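Local coordinates for protein aromatic amino acid beta-eliminating lyase/threonine aldolase (PDB 3LWS) that is a pyridoxal phosphate-bearing enzyme of the beta-eliminating lyase family, built on the fold shared with the aminotransferases, at residues 118-121 and 122-125; 338-342 and 343-347. One frame throughout, in Å; residues are numbered along the deposited sequence.

How the contacts relate
The two contacts are local, a beta turn and a helix N-cap, met in series along the chain, one in each main part of an aminotransferase-like fold. Contact 1 folds the loop that follows strand 114-117, an outermost strand of the mixed seven-stranded sheet, back on itself before helix 127-131. Contact 2 begins helix 342-355, the last of the chain, beyond strand 326-332 of the smaller antiparallel sheet. Their centres lie 37 Å apart and their nearest atoms about 27 Å apart, so neither touches the other. Both are surface features: the centres of contacts 1 and 2 lie about 18 and 27 Å from the centre of the chain. Neither includes K206, the lysine that carries the pyridoxal phosphate.

Contact 1 of 2, residues 118-121 and 122-125; sequences VGAA and DRLM
The guanidinium of R123 lies over the backbone at A120, with one face turned to the amide: A120 N sits 3.3 Å above the plane, offset toward the rim. A120 N lies over the face without a hydrogen bond, since it and R123 NH1 are both donors. The A120 methyl completes the approach, with CB 3.6 Å from R123 NE. Chi1 of R123 is 58°, which sets CG between its own N and C, and from there the extended chain returns along the loop. NH1 then donates to L124 O (3.0 Å) almost within the guanidinium plane, while NH2 makes a salt bridge with E129; together these probably fix the rotation of the group. The reversal is a type I beta turn from A120 to R123, closed by a weak bond from R123 N to A120 O (3.3 Å). Within the turn, D122 OD1 comes 3.5 Å from A120 CB. At the other end the side chains of V118 and M125 cross obliquely, V118 CG1 to M125 CB, 4.0 Å. V118 pairs through its backbone with Y93, H94 NE2 is hydrogen-bonded to R123 O, and selenomethionine M125 packs against I130 of helix 127-131 and L139 and L141 of strand 138-142.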
ATOM      1  N   VAL A 118      -3.181   4.634 -29.068  1.00 22.66           N
ATOM      2  CA  VAL A 118      -2.698   5.548 -30.095  1.00 23.91           C
ATOM      3  C   VAL A 118      -1.501   4.920 -30.796  1.00 26.31           C
ATOM      4  O   VAL A 118      -0.533   4.565 -30.149  1.00 28.26           O
ATOM      5  CB  VAL A 118      -2.261   6.915 -29.512  1.00 25.22           C
ATOM      6  CG1 VAL A 118      -2.179   7.941 -30.620  1.00 24.54           C
ATOM      7  CG2 VAL A 118      -3.199   7.381 -28.431  1.00 23.85           C
ATOM      8  N   GLY A 119      -1.575   4.777 -32.110  1.00 28.74           N
ATOM      9  CA  GLY A 119      -0.418   4.357 -32.919  1.00 30.90           C
ATOM     10  C   GLY A 119      -0.345   2.856 -33.117  1.00 29.36           C
ATOM     11  O   GLY A 119      -1.363   2.242 -33.403  1.00 31.94           O
ATOM     12  N   ALA A 120       0.854   2.289 -33.027  1.00 27.84           N
ATOM     13  CA  ALA A 120       1.057   0.826 -33.125  1.00 27.88           C
ATOM     14  C   ALA A 120       1.846   0.276 -31.931  1.00 26.93           C
ATOM     15  O   ALA A 120       2.679   0.975 -31.357  1.00 26.98           O
ATOM     16  CB  ALA A 120       1.781   0.463 -34.457  1.00 27.48           C
ATOM     17  N   ALA A 121       1.601  -0.985 -31.591  1.00 25.76           N
ATOM     18  CA  ALA A 121       2.229  -1.656 -30.448  1.00 25.86           C
ATOM     19  C   ALA A 121       3.757  -1.710 -30.503  1.00 25.52           C
ATOM     20  O   ALA A 121       4.421  -1.741 -29.470  1.00 23.93           O
ATOM     21  CB  ALA A 121       1.706  -3.058 -30.328  1.00 25.70           C
ATOM     22  N   ASP A 122       4.313  -1.723 -31.700  1.00 26.09           N
ATOM     23  CA  ASP A 122       5.735  -1.924 -31.860  1.00 26.16           C
ATOM     24  C   ASP A 122       6.515  -0.625 -32.128  1.00 26.01           C
ATOM     25  O   ASP A 122       7.666  -0.679 -32.571  1.00 25.45           O
ATOM     26  CB  ASP A 122       5.951  -2.905 -33.006  1.00 28.56           C
ATOM     27  CG  ASP A 122       5.552  -2.330 -34.339  1.00 31.83           C
ATOM     28  OD1 ASP A 122       4.655  -1.446 -34.371  1.00 28.91           O
ATOM     29  OD2 ASP A 122       6.145  -2.780 -35.344  1.00 35.55           O
ATOM     30  N   ARG A 123       5.906   0.544 -31.905  1.00 23.36           N
ATOM     31  CA  ARG A 123       6.595   1.804 -32.178  1.00 24.38           C
ATOM     32  C   ARG A 123       6.016   2.938 -31.352  1.00 23.31           C
ATOM     33  O   ARG A 123       4.985   2.787 -30.704  1.00 22.64           O
ATOM     34  CB  ARG A 123       6.470   2.165 -33.678  1.00 25.21           C
ATOM     35  CG  ARG A 123       5.015   2.295 -34.164  1.00 24.36           C
ATOM     36  CD  ARG A 123       4.934   3.071 -35.439  1.00 29.11           C
ATOM     37  NE  ARG A 123       3.600   3.105 -36.035  1.00 29.23           N
ATOM     38  CZ  ARG A 123       2.579   3.870 -35.650  1.00 31.31           C
ATOM     39  NH1 ARG A 123       2.659   4.701 -34.602  1.00 25.86           N
ATOM     40  NH2 ARG A 123       1.442   3.790 -36.325  1.00 32.16           N
ATOM     41  N   LEU A 124       6.670   4.084 -31.405  1.00 23.54           N
ATOM     42  CA  LEU A 124       6.095   5.285 -30.784  1.00 23.89           C
ATOM     43  C   LEU A 124       4.906   5.759 -31.613  1.00 23.43           C
ATOM     44  O   LEU A 124       4.858   5.590 -32.835  1.00 23.29           O
ATOM     45  CB  LEU A 124       7.119   6.417 -30.673  1.00 23.54           C
ATOM     46  CG  LEU A 124       8.333   6.255 -29.768  1.00 25.07           C
ATOM     47  CD1 LEU A 124       9.142   7.544 -29.832  1.00 25.05           C
ATOM     48  CD2 LEU A 124       7.919   5.923 -28.322  1.00 23.94           C
HETATM   49  N   MSE A 125       3.922   6.320 -30.937  1.00 22.84           N
HETATM   50  CA  MSE A 125       2.848   7.063 -31.601  1.00 21.05           C
HETATM   51  C   MSE A 125       3.481   8.290 -32.290  1.00 21.91           C
HETATM   52  O   MSE A 125       4.488   8.815 -31.831  1.00 22.80           O
HETATM   53  CB  MSE A 125       1.812   7.513 -30.565  1.00 21.26           C
HETATM   54  CG  MSE A 125       2.328   8.632 -29.636  1.00 23.01           C
HETATM   55 SE   MSE A 125       1.007   9.231 -28.339  0.75 26.06          SE
HETATM   56  CE  MSE A 125       1.227   7.732 -27.142  1.00 17.49           C
TER

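Contact 2 of 2, residues 338-342 and 343-347; sequences GELDQ and QTRDA
D341 caps the amino end of helix 342-355 from the N-cap position: its OD1 accepts from T344 N at 2.8 Å, a nearly straight bond of 165°. With CG of D341 between the backbone N and the carbonyl carbon, the carboxylate folds back toward the first turn, where a negative charge probably suits the helix dipole. A water accepts from D341 N, gives a weak bond to D341 OD2 and also bonds T344 OG1, tying cap and first turn together. R345 packs against the loop 338-342 that leads into the helix. Its CB lies 3.7 Å from Q342 O, and CG is 3.5 Å from D341 O, the same carbonyl that takes the helical bond from R345 N. CG also meets L340 CB, so the aliphatic part of the arginine lies against the buried leucine. Chi1 of -66° places CG beside the backbone N, and the chain runs extended to NE, bringing CD and NE to L340 O. L340 O is 3.1 Å from R345 NE but lies over one face of the guanidinium, at too poor an angle for a hydrogen bond. At the tip, NH2 bonds Y337 O, with the Y337 ring in a cation-pi contact, and meets G338 CA at the edge of the group, 3.7 Å away. NH1 comes only to 3.8 Å from Q342 OE1, the amide standing nearly perpendicular to the guanidinium. The other end of that amide is engaged one turn along: Q342 NE2 donates to D346 OD1 at 2.6 Å, a short, bent bond on its syn side and 26° out of the carboxylate plane.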
ATOM      1  N   GLY A 338      28.551  -1.844 -12.456  1.00 23.71           N
ATOM      2  CA  GLY A 338      29.758  -1.135 -11.998  1.00 25.90           C
ATOM      3  C   GLY A 338      30.580  -1.879 -10.960  1.00 25.69           C
ATOM      4  O   GLY A 338      31.681  -1.473 -10.644  1.00 26.84           O
ATOM      5  N   GLU A 339      30.038  -2.968 -10.418  1.00 27.44           N
ATOM      6  CA  GLU A 339      30.786  -3.834  -9.489  1.00 27.95           C
ATOM      7  C   GLU A 339      31.518  -4.963 -10.239  1.00 28.45           C
ATOM      8  O   GLU A 339      32.221  -5.768  -9.636  1.00 31.81           O
ATOM      9  CB  GLU A 339      29.832  -4.357  -8.396  1.00 28.36           C
ATOM     10  CG  GLU A 339      29.370  -3.210  -7.407  1.00 33.28           C
ATOM     11  CD  GLU A 339      28.141  -3.530  -6.557  1.00 42.40           C
ATOM     12  OE1 GLU A 339      27.843  -4.730  -6.360  1.00 50.08           O
ATOM     13  OE2 GLU A 339      27.464  -2.569  -6.072  1.00 48.65           O
ATOM     14  N   LEU A 340      31.351  -5.039 -11.548  1.00 29.02           N
ATOM     15  CA  LEU A 340      32.109  -5.995 -12.364  1.00 27.96           C
ATOM     16  C   LEU A 340      33.392  -5.344 -12.811  1.00 29.60           C
ATOM     17  O   LEU A 340      33.359  -4.334 -13.523  1.00 29.98           O
ATOM     18  CB  LEU A 340      31.321  -6.416 -13.599  1.00 28.00           C
ATOM     19  CG  LEU A 340      29.884  -6.876 -13.357  1.00 26.66           C
ATOM     20  CD1 LEU A 340      29.311  -7.353 -14.670  1.00 26.93           C
ATOM     21  CD2 LEU A 340      29.801  -7.954 -12.271  1.00 25.99           C
ATOM     22  N   ASP A 341      34.529  -5.903 -12.404  1.00 30.18           N
ATOM     23  CA  ASP A 341      35.818  -5.341 -12.818  1.00 29.63           C
ATOM     24  C   ASP A 341      36.072  -5.667 -14.281  1.00 29.71           C
ATOM     25  O   ASP A 341      35.323  -6.431 -14.907  1.00 28.85           O
ATOM     26  CB  ASP A 341      36.978  -5.766 -11.895  1.00 30.60           C
ATOM     27  CG  ASP A 341      37.219  -7.255 -11.890  1.00 30.20           C
ATOM     28  OD1 ASP A 341      37.450  -7.834 -12.967  1.00 30.20           O
ATOM     29  OD2 ASP A 341      37.187  -7.846 -10.800  1.00 31.92           O
ATOM     30  N   GLN A 342      37.100  -5.055 -14.857  1.00 29.93           N
ATOM     31  CA  GLN A 342      37.321  -5.195 -16.291  1.00 29.64           C
ATOM     32  C   GLN A 342      37.594  -6.633 -16.726  1.00 29.93           C
ATOM     33  O   GLN A 342      37.076  -7.101 -17.764  1.00 28.60           O
ATOM     34  CB  GLN A 342      38.456  -4.277 -16.756  1.00 31.08           C
ATOM     35  CG  GLN A 342      38.486  -4.059 -18.272  1.00 30.85           C
ATOM     36  CD  GLN A 342      37.160  -3.552 -18.823  1.00 37.30           C
ATOM     37  OE1 GLN A 342      36.568  -2.616 -18.283  1.00 40.94           O
ATOM     38  NE2 GLN A 342      36.691  -4.174 -19.907  1.00 37.61           N
ATOM     39  N   GLN A 343      38.368  -7.349 -15.911  1.00 28.59           N
ATOM     40  CA  GLN A 343      38.726  -8.729 -16.214  0.50 29.49           C
ATOM     41  C   GLN A 343      37.456  -9.612 -16.119  1.00 27.77           C
ATOM     42  O   GLN A 343      37.239 -10.485 -16.960  1.00 26.33           O
ATOM     43  CB  GLN A 343      39.859  -9.219 -15.283  0.50 29.82           C
ATOM     44  CG  GLN A 343      41.079  -8.216 -15.123  0.50 32.45           C
ATOM     45  CD  GLN A 343      40.744  -6.898 -14.357  0.50 35.73           C
ATOM     46  OE1 GLN A 343      41.059  -5.789 -14.821  0.50 32.00           O
ATOM     47  NE2 GLN A 343      40.087  -7.029 -13.199  0.50 27.37           N
ATOM     48  N   THR A 344      36.623  -9.356 -15.106  1.00 28.21           N
ATOM     49  CA  THR A 344      35.336 -10.049 -14.973  1.00 26.82           C
ATOM     50  C   THR A 344      34.417  -9.756 -16.182  1.00 27.49           C
ATOM     51  O   THR A 344      33.758 -10.670 -16.676  1.00 28.61           O
ATOM     52  CB  THR A 344      34.662  -9.733 -13.632  1.00 26.83           C
ATOM     53  OG1 THR A 344      35.523 -10.168 -12.591  1.00 28.24           O
ATOM     54  CG2 THR A 344      33.317 -10.450 -13.452  1.00 25.42           C
ATOM     55  N   ARG A 345      34.388  -8.529 -16.701  1.00 27.83           N
ATOM     56  CA  ARG A 345      33.576  -8.259 -17.907  1.00 29.56           C
ATOM     57  C   ARG A 345      34.162  -8.940 -19.104  1.00 28.35           C
ATOM     58  O   ARG A 345      33.455  -9.624 -19.855  1.00 28.60           O
ATOM     59  CB  ARG A 345      33.455  -6.773 -18.206  1.00 32.12           C
ATOM     60  CG  ARG A 345      32.692  -6.009 -17.183  1.00 36.90           C
ATOM     61  CD  ARG A 345      32.876  -4.517 -17.374  1.00 38.74           C
ATOM     62  NE  ARG A 345      32.182  -3.765 -16.329  1.00 48.71           N
ATOM     63  CZ  ARG A 345      32.310  -2.453 -16.121  1.00 50.14           C
ATOM     64  NH1 ARG A 345      33.112  -1.708 -16.889  1.00 54.65           N
ATOM     65  NH2 ARG A 345      31.629  -1.878 -15.137  1.00 46.96           N
ATOM     66  N   ASP A 346      35.470  -8.776 -19.281  1.00 29.48           N
ATOM     67  CA  ASP A 346      36.166  -9.333 -20.440  1.00 29.66           C
ATOM     68  C   ASP A 346      36.059 -10.852 -20.532  1.00 28.13           C
ATOM     69  O   ASP A 346      35.827 -11.390 -21.614  1.00 30.29           O
ATOM     70  CB  ASP A 346      37.654  -8.926 -20.434  1.00 29.73           C
ATOM     71  CG  ASP A 346      37.864  -7.416 -20.630  1.00 34.29           C
ATOM     72  OD1 ASP A 346      36.872  -6.660 -20.745  1.00 33.42           O
ATOM     73  OD2 ASP A 346      39.041  -6.989 -20.657  1.00 36.72           O
ATOM     74  N   ALA A 347      36.228 -11.545 -19.413  1.00 28.81           N
ATOM     75  CA  ALA A 347      36.086 -13.037 -19.381  1.00 29.26           C
ATOM     76  C   ALA A 347      34.633 -13.538 -19.650  1.00 29.63           C
ATOM     77  O   ALA A 347      34.401 -14.535 -20.374  1.00 28.32           O
ATOM     78  CB  ALA A 347      36.616 -13.577 -18.030  1.00 30.26           C
TER
HETATM   79  O   HOH W   1      34.276  -8.157 -10.837  1.00 30.56           O